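Local coordinates for stringent starvation protein A homolog (Haemophilus influenzae, PDB 3LYK) that probably binds the RNA polymerase holoenzyme, but not the core enzyme, as an equimolar partner, and belongs to the glutathione S-transferase superfamily, at residues B[123-128]-B[167-172]; B[108-113]-B[161-166]; B[35-38]-B[42-45]. All blocks are in the same frame, centred on the assembly; numbering follows the deposited sequence.

Interactions 1 and 2 both belong to the helical C-terminal half of the GST fold, and their centres lie about 8 Å apart. Interaction 2 is buried and joins helix 89-115 to helix 152-165. Interaction 1 lies nearer the surface and joins helix 118-134 to the loop that follows helix 152-165. Interaction 3 stands apart in the thioredoxin-like N-terminal half, about 11 Å from interaction 2 between nearest atoms. It is a short-range, partly buried contact between a strand end and a helix start. No hydrogen bond joins paired segments. Interaction 1 pairs leucine with leucine and valine, interaction 2 sets leucine on leucine and a lysine's aliphatic chain, and interaction 3 puts valine against leucine and proline.

Interaction 1 (B[123-128]-B[167-172]); sequences SALKQL and LGVEFT
Leu-167, in the segment following helix 152-165, meets Leu-125 of helix 118-134 in the all-helical C-terminal domain of the GST fold. Its CB lies 4.3 Å from Leu-125 CD2, while its carbonyl O is 4.2 Å from Leu-125 CD1. Both methyls of Leu-125 thus lie only loosely beside Leu-167. Gly-168 leaves the helix with a positive phi of 100°. It forms a Schellman motif, with two bonds back into the last helical turn, and this turns the chain into the loop. Val-169 then makes the closest approach. Its CG2 meets Leu-125 CD2 at 3.9 Å, and the two side chains cross obliquely. With CG1 anti to the backbone N (chi1 177°), CG2 faces Leu-125 and CG1 lies over the Phe-171 ring. Leu-164 of helix 152-165 touches both Leu-125 and Val-169 and extends the apolar patch inward. Further along, the carbonyl O of Glu-170 accepts a hydrogen bond from Lys-129 NZ, a second tie to helix 118-134. Phe-171 is buried, and its ring also packs against Leu-132 and Leu-133 of that helix. Val-169 CG1 sits 3.7 Å above one face of the Phe-171 ring, offset toward the rim.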
ATOM      1  N   SER B 123      -7.620 -16.541 -22.584  1.00 46.77           N
ATOM      2  CA  SER B 123      -7.797 -17.210 -21.310  1.00 46.02           C
ATOM      3  C   SER B 123      -7.979 -16.159 -20.182  1.00 45.09           C
ATOM      4  O   SER B 123      -8.865 -16.289 -19.331  1.00 44.95           O
ATOM      5  CB  SER B 123      -6.611 -18.160 -21.109  1.00 46.06           C
ATOM      6  OG  SER B 123      -6.233 -18.294 -19.764  1.00 48.01           O
ATOM      7  N   ALA B 124      -7.167 -15.100 -20.212  1.00 43.87           N
ATOM      8  CA  ALA B 124      -7.294 -13.992 -19.249  1.00 42.57           C
ATOM      9  C   ALA B 124      -8.656 -13.298 -19.353  1.00 42.57           C
ATOM     10  O   ALA B 124      -9.342 -13.108 -18.339  1.00 42.15           O
ATOM     11  CB  ALA B 124      -6.165 -13.018 -19.428  1.00 41.73           C
ATOM     12  N   LEU B 125      -9.079 -12.968 -20.574  1.00 42.63           N
ATOM     13  CA  LEU B 125     -10.399 -12.367 -20.790  1.00 43.29           C
ATOM     14  C   LEU B 125     -11.568 -13.204 -20.276  1.00 43.85           C
ATOM     15  O   LEU B 125     -12.489 -12.673 -19.633  1.00 43.29           O
ATOM     16  CB  LEU B 125     -10.626 -12.012 -22.257  1.00 43.51           C
ATOM     17  CG  LEU B 125      -9.725 -10.934 -22.873  1.00 43.92           C
ATOM     18  CD1 LEU B 125     -10.025 -10.757 -24.364  1.00 44.33           C
ATOM     19  CD2 LEU B 125      -9.863  -9.594 -22.128  1.00 46.00           C
ATOM     20  N   LYS B 126     -11.541 -14.508 -20.539  1.00 44.44           N
ATOM     21  CA  LYS B 126     -12.618 -15.367 -20.054  1.00 45.31           C
ATOM     22  C   LYS B 126     -12.627 -15.426 -18.531  1.00 44.58           C
ATOM     23  O   LYS B 126     -13.695 -15.388 -17.907  1.00 44.83           O
ATOM     24  CB  LYS B 126     -12.516 -16.785 -20.632  1.00 46.21           C
ATOM     25  CG  LYS B 126     -13.784 -17.642 -20.372  1.00 49.65           C
ATOM     26  CD  LYS B 126     -14.039 -18.634 -21.519  1.00 55.89           C
ATOM     27  CE  LYS B 126     -13.035 -19.807 -21.493  1.00 57.39           C
ATOM     28  NZ  LYS B 126     -13.553 -20.877 -20.602  1.00 58.92           N
ATOM     29  N   GLN B 127     -11.440 -15.513 -17.941  1.00 44.15           N
ATOM     30  CA  GLN B 127     -11.323 -15.546 -16.495  1.00 44.14           C
ATOM     31  C   GLN B 127     -11.860 -14.254 -15.840  1.00 43.39           C
ATOM     32  O   GLN B 127     -12.633 -14.319 -14.882  1.00 42.63           O
ATOM     33  CB  GLN B 127      -9.873 -15.829 -16.073  1.00 44.83           C
ATOM     34  CG  GLN B 127      -9.762 -16.429 -14.644  1.00 47.17           C
ATOM     35  CD  GLN B 127      -8.455 -16.047 -13.919  1.00 50.32           C
ATOM     36  OE1 GLN B 127      -7.366 -16.166 -14.473  1.00 52.85           O
ATOM     37  NE2 GLN B 127      -8.574 -15.590 -12.675  1.00 49.48           N
ATOM     38  N   LEU B 128     -11.457 -13.090 -16.358  1.00 43.37           N
ATOM     39  CA  LEU B 128     -11.946 -11.798 -15.810  1.00 43.78           C
ATOM     40  C   LEU B 128     -13.443 -11.643 -15.967  1.00 43.70           C
ATOM     41  O   LEU B 128     -14.138 -11.211 -15.050  1.00 42.95           O
ATOM     42  CB  LEU B 128     -11.232 -10.613 -16.460  1.00 43.37           C
ATOM     43  CG  LEU B 128      -9.903 -10.260 -15.801  1.00 43.51           C
ATOM     44  CD1 LEU B 128      -9.182  -9.222 -16.618  1.00 41.65           C
ATOM     45  CD2 LEU B 128     -10.095  -9.788 -14.348  1.00 42.29           C
ATOM     46  N   LEU B 167     -11.151  -3.966 -24.874  1.00 34.33           N
ATOM     47  CA  LEU B 167     -10.531  -5.185 -25.342  1.00 35.49           C
ATOM     48  C   LEU B 167     -11.580  -6.107 -25.950  1.00 35.86           C
ATOM     49  O   LEU B 167     -11.264  -7.214 -26.345  1.00 36.39           O
ATOM     50  CB  LEU B 167      -9.771  -5.886 -24.213  1.00 34.20           C
ATOM     51  CG  LEU B 167      -8.445  -5.234 -23.848  1.00 34.11           C
ATOM     52  CD1 LEU B 167      -7.908  -5.802 -22.498  1.00 35.12           C
ATOM     53  CD2 LEU B 167      -7.435  -5.436 -24.950  1.00 34.63           C
ATOM     54  N   GLY B 168     -12.822  -5.647 -26.012  1.00 36.65           N
ATOM     55  CA  GLY B 168     -13.883  -6.403 -26.677  1.00 38.01           C
ATOM     56  C   GLY B 168     -14.814  -7.196 -25.783  1.00 38.73           C
ATOM     57  O   GLY B 168     -15.760  -7.790 -26.267  1.00 39.09           O
ATOM     58  N   VAL B 169     -14.559  -7.219 -24.479  1.00 38.89           N
ATOM     59  CA  VAL B 169     -15.480  -7.838 -23.522  1.00 39.36           C
ATOM     60  C   VAL B 169     -16.874  -7.208 -23.603  1.00 40.61           C
ATOM     61  O   VAL B 169     -17.014  -5.991 -23.617  1.00 40.70           O
ATOM     62  CB  VAL B 169     -14.916  -7.715 -22.079  1.00 38.86           C
ATOM     63  CG1 VAL B 169     -15.892  -8.293 -21.034  1.00 38.90           C
ATOM     64  CG2 VAL B 169     -13.620  -8.426 -22.017  1.00 37.51           C
ATOM     65  N   GLU B 170     -17.898  -8.050 -23.656  1.00 42.49           N
ATOM     66  CA  GLU B 170     -19.305  -7.619 -23.686  1.00 44.54           C
ATOM     67  C   GLU B 170     -20.040  -8.514 -22.699  1.00 44.71           C
ATOM     68  O   GLU B 170     -19.946  -9.722 -22.790  1.00 45.63           O
ATOM     69  CB  GLU B 170     -19.887  -7.765 -25.110  1.00 44.98           C
ATOM     70  CG  GLU B 170     -19.250  -6.788 -26.156  1.00 48.40           C
ATOM     71  CD  GLU B 170     -19.826  -6.906 -27.599  1.00 53.08           C
ATOM     72  OE1 GLU B 170     -20.717  -7.749 -27.844  1.00 54.52           O
ATOM     73  OE2 GLU B 170     -19.378  -6.148 -28.499  1.00 54.70           O
ATOM     74  N   PHE B 171     -20.746  -7.936 -21.735  1.00 45.76           N
ATOM     75  CA  PHE B 171     -21.342  -8.741 -20.668  1.00 46.20           C
ATOM     76  C   PHE B 171     -22.758  -9.181 -21.048  1.00 47.37           C
ATOM     77  O   PHE B 171     -23.622  -8.354 -21.331  1.00 47.01           O
ATOM     78  CB  PHE B 171     -21.314  -8.008 -19.309  1.00 45.49           C
ATOM     79  CG  PHE B 171     -19.918  -7.805 -18.740  1.00 44.31           C
ATOM     80  CD1 PHE B 171     -19.319  -8.784 -17.940  1.00 44.72           C
ATOM     81  CD2 PHE B 171     -19.201  -6.641 -19.009  1.00 43.34           C
ATOM     82  CE1 PHE B 171     -18.018  -8.600 -17.412  1.00 43.92           C
ATOM     83  CE2 PHE B 171     -17.904  -6.442 -18.494  1.00 44.21           C
ATOM     84  CZ  PHE B 171     -17.313  -7.422 -17.688  1.00 43.79           C
ATOM     85  N   THR B 172     -22.972 -10.493 -21.080  1.00 49.08           N
ATOM     86  CA  THR B 172     -24.300 -11.073 -21.334  1.00 51.05           C
ATOM     87  C   THR B 172     -24.544 -12.219 -20.345  1.00 52.05           C
ATOM     88  O   THR B 172     -23.589 -12.780 -19.766  1.00 52.94           O
ATOM     89  CB  THR B 172     -24.459 -11.582 -22.813  1.00 51.18           C
ATOM     90  OG1 THR B 172     -23.469 -12.581 -23.086  1.00 51.45           O
ATOM     91  CG2 THR B 172     -24.322 -10.430 -23.839  1.00 50.73           C
TER

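Interaction 2 (B[108-113]-B[161-166]); sequences PTLAKA and LWKLKH
Leu-110 of helix 89-115 packs on Lys-163 and Leu-164 of helix 152-165, inside the helical C-terminal domain of the GST fold. The contact between the two helices is apolar, and no hydrogen bond crosses it. Leu-110 extends with CG anti to the backbone N (chi1 -180°), and its two methyls share the work. CD1 meets Leu-164 CD2 at 3.9 Å, with the side chains crossing at a slant. CD2 lies 3.8 Å from Lys-163 CD. Both methyls also lie near Lys-163 CB. The leucine and lysine side chains cross at about a right angle. Ile-16 of helix 16-27 touches both Leu-110 and Lys-163, which brings the N-terminal half of the protein to this contact.

The charged end of Lys-163 leads away from Leu-110. A bend at chi4 (-80°) turns NZ, which forms a salt bridge with Glu-114 and a hydrogen bond to the carbonyl O of Asp-14.

Polar bonds also run within 161-166. Trp-162 O accepts from both His-166 N and His-166 ND1, which arrive from opposite faces of its carbonyl plane. The ND1 bond to Trp-162 O is 2.8 Å long and nearly straight, at 175°.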
ATOM      1  N   PRO B 108      -3.307  -8.328 -12.407  1.00 27.03           N
ATOM      2  CA  PRO B 108      -2.332  -9.113 -13.203  1.00 27.47           C
ATOM      3  C   PRO B 108      -2.975  -9.865 -14.351  1.00 27.91           C
ATOM      4  O   PRO B 108      -2.350 -10.009 -15.378  1.00 28.60           O
ATOM      5  CB  PRO B 108      -1.740 -10.120 -12.185  1.00 27.77           C
ATOM      6  CG  PRO B 108      -1.914  -9.417 -10.823  1.00 28.02           C
ATOM      7  CD  PRO B 108      -3.239  -8.673 -10.961  1.00 26.48           C
ATOM      8  N   THR B 109      -4.203 -10.327 -14.167  1.00 28.72           N
ATOM      9  CA  THR B 109      -4.970 -10.984 -15.216  1.00 30.12           C
ATOM     10  C   THR B 109      -5.259  -9.995 -16.370  1.00 30.50           C
ATOM     11  O   THR B 109      -5.108 -10.331 -17.554  1.00 30.47           O
ATOM     12  CB  THR B 109      -6.268 -11.559 -14.651  1.00 30.41           C
ATOM     13  OG1 THR B 109      -5.964 -12.313 -13.488  1.00 32.47           O
ATOM     14  CG2 THR B 109      -7.002 -12.490 -15.673  1.00 30.77           C
ATOM     15  N   LEU B 110      -5.621  -8.765 -16.017  1.00 30.25           N
ATOM     16  CA  LEU B 110      -5.796  -7.712 -17.014  1.00 29.65           C
ATOM     17  C   LEU B 110      -4.517  -7.475 -17.779  1.00 30.30           C
ATOM     18  O   LEU B 110      -4.554  -7.359 -18.992  1.00 29.60           O
ATOM     19  CB  LEU B 110      -6.309  -6.395 -16.372  1.00 28.93           C
ATOM     20  CG  LEU B 110      -6.540  -5.211 -17.318  1.00 26.94           C
ATOM     21  CD1 LEU B 110      -7.609  -5.555 -18.385  1.00 24.82           C
ATOM     22  CD2 LEU B 110      -6.878  -3.917 -16.525  1.00 23.15           C
ATOM     23  N   ALA B 111      -3.378  -7.405 -17.087  1.00 31.29           N
ATOM     24  CA  ALA B 111      -2.100  -7.218 -17.776  1.00 33.28           C
ATOM     25  C   ALA B 111      -1.770  -8.385 -18.755  1.00 35.02           C
ATOM     26  O   ALA B 111      -1.223  -8.163 -19.832  1.00 34.98           O
ATOM     27  CB  ALA B 111      -0.975  -7.033 -16.796  1.00 32.37           C
ATOM     28  N   LYS B 112      -2.076  -9.605 -18.335  1.00 37.23           N
ATOM     29  CA  LYS B 112      -1.925 -10.815 -19.164  1.00 39.95           C
ATOM     30  C   LYS B 112      -2.802 -10.644 -20.421  1.00 41.01           C
ATOM     31  O   LYS B 112      -2.363 -10.923 -21.554  1.00 41.20           O
ATOM     32  CB  LYS B 112      -2.397 -12.019 -18.337  1.00 39.64           C
ATOM     33  CG  LYS B 112      -1.931 -13.404 -18.777  1.00 44.47           C
ATOM     34  CD  LYS B 112      -2.575 -14.504 -17.896  1.00 47.41           C
ATOM     35  CE  LYS B 112      -3.111 -15.684 -18.719  1.00 48.47           C
ATOM     36  NZ  LYS B 112      -4.280 -16.309 -18.006  1.00 48.37           N
ATOM     37  N   ALA B 113      -4.031 -10.157 -20.213  1.00 41.74           N
ATOM     38  CA  ALA B 113      -4.996  -9.957 -21.302  1.00 42.82           C
ATOM     39  C   ALA B 113      -4.547  -8.920 -22.316  1.00 43.69           C
ATOM     40  O   ALA B 113      -4.981  -8.945 -23.442  1.00 43.75           O
ATOM     41  CB  ALA B 113      -6.392  -9.616 -20.762  1.00 42.60           C
ATOM     42  N   LEU B 161     -12.728  -1.954 -15.835  1.00 21.42           N
ATOM     43  CA  LEU B 161     -13.875  -2.177 -16.709  1.00 21.13           C
ATOM     44  C   LEU B 161     -13.733  -1.410 -18.047  1.00 21.34           C
ATOM     45  O   LEU B 161     -14.073  -1.932 -19.095  1.00 20.94           O
ATOM     46  CB  LEU B 161     -15.145  -1.786 -15.993  1.00 19.92           C
ATOM     47  CG  LEU B 161     -15.443  -2.693 -14.788  1.00 22.70           C
ATOM     48  CD1 LEU B 161     -16.666  -2.213 -14.079  1.00 20.93           C
ATOM     49  CD2 LEU B 161     -15.663  -4.201 -15.203  1.00 22.09           C
ATOM     50  N   TRP B 162     -13.196  -0.194 -17.976  1.00 20.90           N
ATOM     51  CA  TRP B 162     -12.898   0.599 -19.112  1.00 22.19           C
ATOM     52  C   TRP B 162     -11.942  -0.141 -20.047  1.00 24.01           C
ATOM     53  O   TRP B 162     -12.188  -0.205 -21.255  1.00 24.30           O
ATOM     54  CB  TRP B 162     -12.285   1.912 -18.680  1.00 21.29           C
ATOM     55  CG  TRP B 162     -11.998   2.857 -19.814  1.00 22.66           C
ATOM     56  CD1 TRP B 162     -10.747   3.272 -20.267  1.00 20.64           C
ATOM     57  CD2 TRP B 162     -12.964   3.565 -20.609  1.00 20.72           C
ATOM     58  NE1 TRP B 162     -10.902   4.198 -21.269  1.00 22.81           N
ATOM     59  CE2 TRP B 162     -12.240   4.387 -21.515  1.00 22.87           C
ATOM     60  CE3 TRP B 162     -14.368   3.563 -20.662  1.00 21.27           C
ATOM     61  CZ2 TRP B 162     -12.877   5.215 -22.479  1.00 22.51           C
ATOM     62  CZ3 TRP B 162     -15.002   4.398 -21.611  1.00 22.90           C
ATOM     63  CH2 TRP B 162     -14.242   5.213 -22.501  1.00 22.83           C
ATOM     64  N   LYS B 163     -10.873  -0.715 -19.498  1.00 24.99           N
ATOM     65  CA  LYS B 163      -9.942  -1.462 -20.327  1.00 26.55           C
ATOM     66  C   LYS B 163     -10.562  -2.713 -20.911  1.00 27.30           C
ATOM     67  O   LYS B 163     -10.312  -3.019 -22.091  1.00 27.69           O
ATOM     68  CB  LYS B 163      -8.647  -1.791 -19.602  1.00 26.57           C
ATOM     69  CG  LYS B 163      -7.703  -0.591 -19.574  1.00 28.50           C
ATOM     70  CD  LYS B 163      -6.394  -0.955 -18.921  1.00 31.55           C
ATOM     71  CE  LYS B 163      -5.447   0.202 -18.898  1.00 35.57           C
ATOM     72  NZ  LYS B 163      -4.761   0.373 -20.210  1.00 38.62           N
ATOM     73  N   LEU B 164     -11.357  -3.427 -20.110  1.00 26.67           N
ATOM     74  CA  LEU B 164     -12.016  -4.633 -20.595  1.00 27.81           C
ATOM     75  C   LEU B 164     -12.980  -4.290 -21.746  1.00 28.39           C
ATOM     76  O   LEU B 164     -12.949  -4.954 -22.778  1.00 27.74           O
ATOM     77  CB  LEU B 164     -12.798  -5.357 -19.484  1.00 27.56           C
ATOM     78  CG  LEU B 164     -11.952  -6.075 -18.423  1.00 28.34           C
ATOM     79  CD1 LEU B 164     -12.866  -6.684 -17.390  1.00 24.95           C
ATOM     80  CD2 LEU B 164     -11.059  -7.136 -19.097  1.00 30.35           C
ATOM     81  N   LYS B 165     -13.829  -3.273 -21.558  1.00 28.24           N
ATOM     82  CA  LYS B 165     -14.696  -2.817 -22.647  1.00 30.35           C
ATOM     83  C   LYS B 165     -13.888  -2.647 -23.970  1.00 30.86           C
ATOM     84  O   LYS B 165     -14.299  -3.159 -24.994  1.00 30.79           O
ATOM     85  CB  LYS B 165     -15.461  -1.536 -22.297  1.00 29.87           C
ATOM     86  CG  LYS B 165     -16.591  -1.180 -23.301  1.00 33.78           C
ATOM     87  CD  LYS B 165     -17.415   0.048 -22.856  1.00 38.19           C
ATOM     88  CE  LYS B 165     -18.579   0.341 -23.834  1.00 41.54           C
ATOM     89  NZ  LYS B 165     -18.071   0.881 -25.151  1.00 41.22           N
ATOM     90  N   HIS B 166     -12.735  -1.987 -23.914  1.00 30.83           N
ATOM     91  CA  HIS B 166     -11.950  -1.705 -25.107  1.00 32.66           C
ATOM     92  C   HIS B 166     -11.108  -2.857 -25.598  1.00 33.71           C
ATOM     93  O   HIS B 166     -10.443  -2.746 -26.614  1.00 34.51           O
ATOM     94  CB  HIS B 166     -11.133  -0.411 -24.941  1.00 32.27           C
ATOM     95  CG  HIS B 166     -12.017   0.786 -24.813  1.00 34.01           C
ATOM     96  ND1 HIS B 166     -12.658   1.102 -23.632  1.00 33.95           N
ATOM     97  CD2 HIS B 166     -12.506   1.639 -25.747  1.00 35.06           C
ATOM     98  CE1 HIS B 166     -13.455   2.142 -23.829  1.00 34.37           C
ATOM     99  NE2 HIS B 166     -13.367   2.497 -25.101  1.00 36.08           N
TER

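Interaction 3 (B[35-38]-B[42-45]); sequences AEVD and LPED
Asp-38 and Leu-42 bring the two backbones closest, with their CA atoms 5.9 Å apart. Segment 35-38 runs off the end of strand 30-36 in an extended course. Segment 42-45 is also extended at first, then enters helix 44-49, with Pro-43 at the N-cap position. Asp-38 O lies 3.6 Å from Leu-42 N, but no hydrogen bond joins the segments.

Val-37 is the buried side chain of the contact. Its CB is 4.0 Å from Pro-43 CD, and CG1 also reaches that ring carbon. The two side chains cross at about a right angle. The other methyl, CG2, meets Leu-42 CD2 at 4.1 Å. The CB of Leu-42 points away from segment 35-38, yet its CD2 methyl comes back to make this contact and lies 3.6 Å from Asp-38 O. Phe-10 of strand 3-11 and Val-55 also touch Val-37 and extend the apolar cluster. The carboxylate of Asp-38 turns to the intervening loop, where OD2 accepts a hydrogen bond from Gln-40 N.

Strand 30-36 is an outermost strand of the sheet and pairs in parallel with strand 3-11. The contact closes the short link from this strand to helix 44-49 in the thioredoxin-like N-terminal domain of the GST fold.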
ATOM      1  N   ALA B  35       2.131  15.642 -17.917  1.00 25.66           N
ATOM      2  CA  ALA B  35       3.347  15.475 -18.721  1.00 24.67           C
ATOM      3  C   ALA B  35       3.379  14.032 -19.149  1.00 24.32           C
ATOM      4  O   ALA B  35       3.650  13.128 -18.335  1.00 22.36           O
ATOM      5  CB  ALA B  35       4.609  15.867 -17.948  1.00 24.83           C
ATOM      6  N   GLU B  36       3.071  13.820 -20.429  1.00 23.79           N
ATOM      7  CA  GLU B  36       2.958  12.486 -20.979  1.00 25.18           C
ATOM      8  C   GLU B  36       4.345  11.858 -21.031  1.00 25.43           C
ATOM      9  O   GLU B  36       5.311  12.527 -21.334  1.00 25.55           O
ATOM     10  CB  GLU B  36       2.326  12.501 -22.393  1.00 26.05           C
ATOM     11  CG  GLU B  36       2.103  11.105 -22.934  1.00 26.33           C
ATOM     12  CD  GLU B  36       0.978  10.352 -22.203  1.00 30.09           C
ATOM     13  OE1 GLU B  36       0.163  10.999 -21.501  1.00 28.12           O
ATOM     14  OE2 GLU B  36       0.892   9.111 -22.345  1.00 32.42           O
ATOM     15  N   VAL B  37       4.454  10.582 -20.712  1.00 25.52           N
ATOM     16  CA  VAL B  37       5.758   9.942 -20.765  1.00 26.06           C
ATOM     17  C   VAL B  37       5.630   8.618 -21.488  1.00 26.19           C
ATOM     18  O   VAL B  37       4.673   7.860 -21.307  1.00 25.69           O
ATOM     19  CB  VAL B  37       6.450   9.711 -19.367  1.00 26.48           C
ATOM     20  CG1 VAL B  37       6.118  10.785 -18.329  1.00 25.53           C
ATOM     21  CG2 VAL B  37       6.211   8.345 -18.838  1.00 27.88           C
ATOM     22  N   ASP B  38       6.639   8.356 -22.299  1.00 26.32           N
ATOM     23  CA  ASP B  38       6.815   7.094 -22.998  1.00 25.95           C
ATOM     24  C   ASP B  38       7.636   6.203 -22.086  1.00 25.37           C
ATOM     25  O   ASP B  38       8.724   6.580 -21.656  1.00 24.84           O
ATOM     26  CB  ASP B  38       7.579   7.414 -24.284  1.00 26.80           C
ATOM     27  CG  ASP B  38       7.772   6.210 -25.188  1.00 28.29           C
ATOM     28  OD1 ASP B  38       7.330   6.281 -26.351  1.00 31.22           O
ATOM     29  OD2 ASP B  38       8.379   5.220 -24.762  1.00 30.33           O
ATOM     30  N   LEU B  42      12.073   7.611 -20.930  1.00 24.10           N
ATOM     31  CA  LEU B  42      11.620   8.440 -19.808  1.00 23.73           C
ATOM     32  C   LEU B  42      12.298   9.771 -19.887  1.00 22.77           C
ATOM     33  O   LEU B  42      13.442   9.819 -20.261  1.00 22.98           O
ATOM     34  CB  LEU B  42      11.982   7.748 -18.463  1.00 23.82           C
ATOM     35  CG  LEU B  42      11.326   6.377 -18.301  1.00 26.20           C
ATOM     36  CD1 LEU B  42      11.886   5.624 -17.054  1.00 31.53           C
ATOM     37  CD2 LEU B  42       9.799   6.519 -18.235  1.00 23.58           C
ATOM     38  N   PRO B  43      11.598  10.861 -19.540  1.00 23.00           N
ATOM     39  CA  PRO B  43      12.286  12.149 -19.571  1.00 23.37           C
ATOM     40  C   PRO B  43      13.276  12.303 -18.410  1.00 24.79           C
ATOM     41  O   PRO B  43      13.027  11.750 -17.296  1.00 23.49           O
ATOM     42  CB  PRO B  43      11.147  13.179 -19.476  1.00 24.10           C
ATOM     43  CG  PRO B  43      10.038  12.459 -18.728  1.00 22.67           C
ATOM     44  CD  PRO B  43      10.216  10.955 -19.031  1.00 22.86           C
ATOM     45  N   GLU B  44      14.392  13.012 -18.669  1.00 25.39           N
ATOM     46  CA  GLU B  44      15.426  13.225 -17.634  1.00 27.87           C
ATOM     47  C   GLU B  44      14.870  14.014 -16.442  1.00 28.41           C
ATOM     48  O   GLU B  44      15.273  13.778 -15.344  1.00 28.13           O
ATOM     49  CB  GLU B  44      16.667  13.918 -18.176  1.00 28.07           C
ATOM     50  CG  GLU B  44      17.591  12.963 -18.950  1.00 31.51           C
ATOM     51  CD  GLU B  44      18.597  13.710 -19.822  1.00 36.19           C
ATOM     52  OE1 GLU B  44      18.274  14.832 -20.285  1.00 38.01           O
ATOM     53  OE2 GLU B  44      19.708  13.173 -20.036  1.00 39.68           O
ATOM     54  N   ASP B  45      13.916  14.909 -16.658  1.00 29.43           N
ATOM     55  CA  ASP B  45      13.384  15.625 -15.502  1.00 31.92           C
ATOM     56  C   ASP B  45      12.567  14.713 -14.539  1.00 30.75           C
ATOM     57  O   ASP B  45      12.611  14.936 -13.338  1.00 32.06           O
ATOM     58  CB  ASP B  45      12.658  16.918 -15.902  1.00 32.46           C
ATOM     59  CG  ASP B  45      11.416  16.645 -16.719  1.00 39.75           C
ATOM     60  OD1 ASP B  45      11.149  15.449 -16.982  1.00 45.54           O
ATOM     61  OD2 ASP B  45      10.705  17.608 -17.126  1.00 46.94           O
TER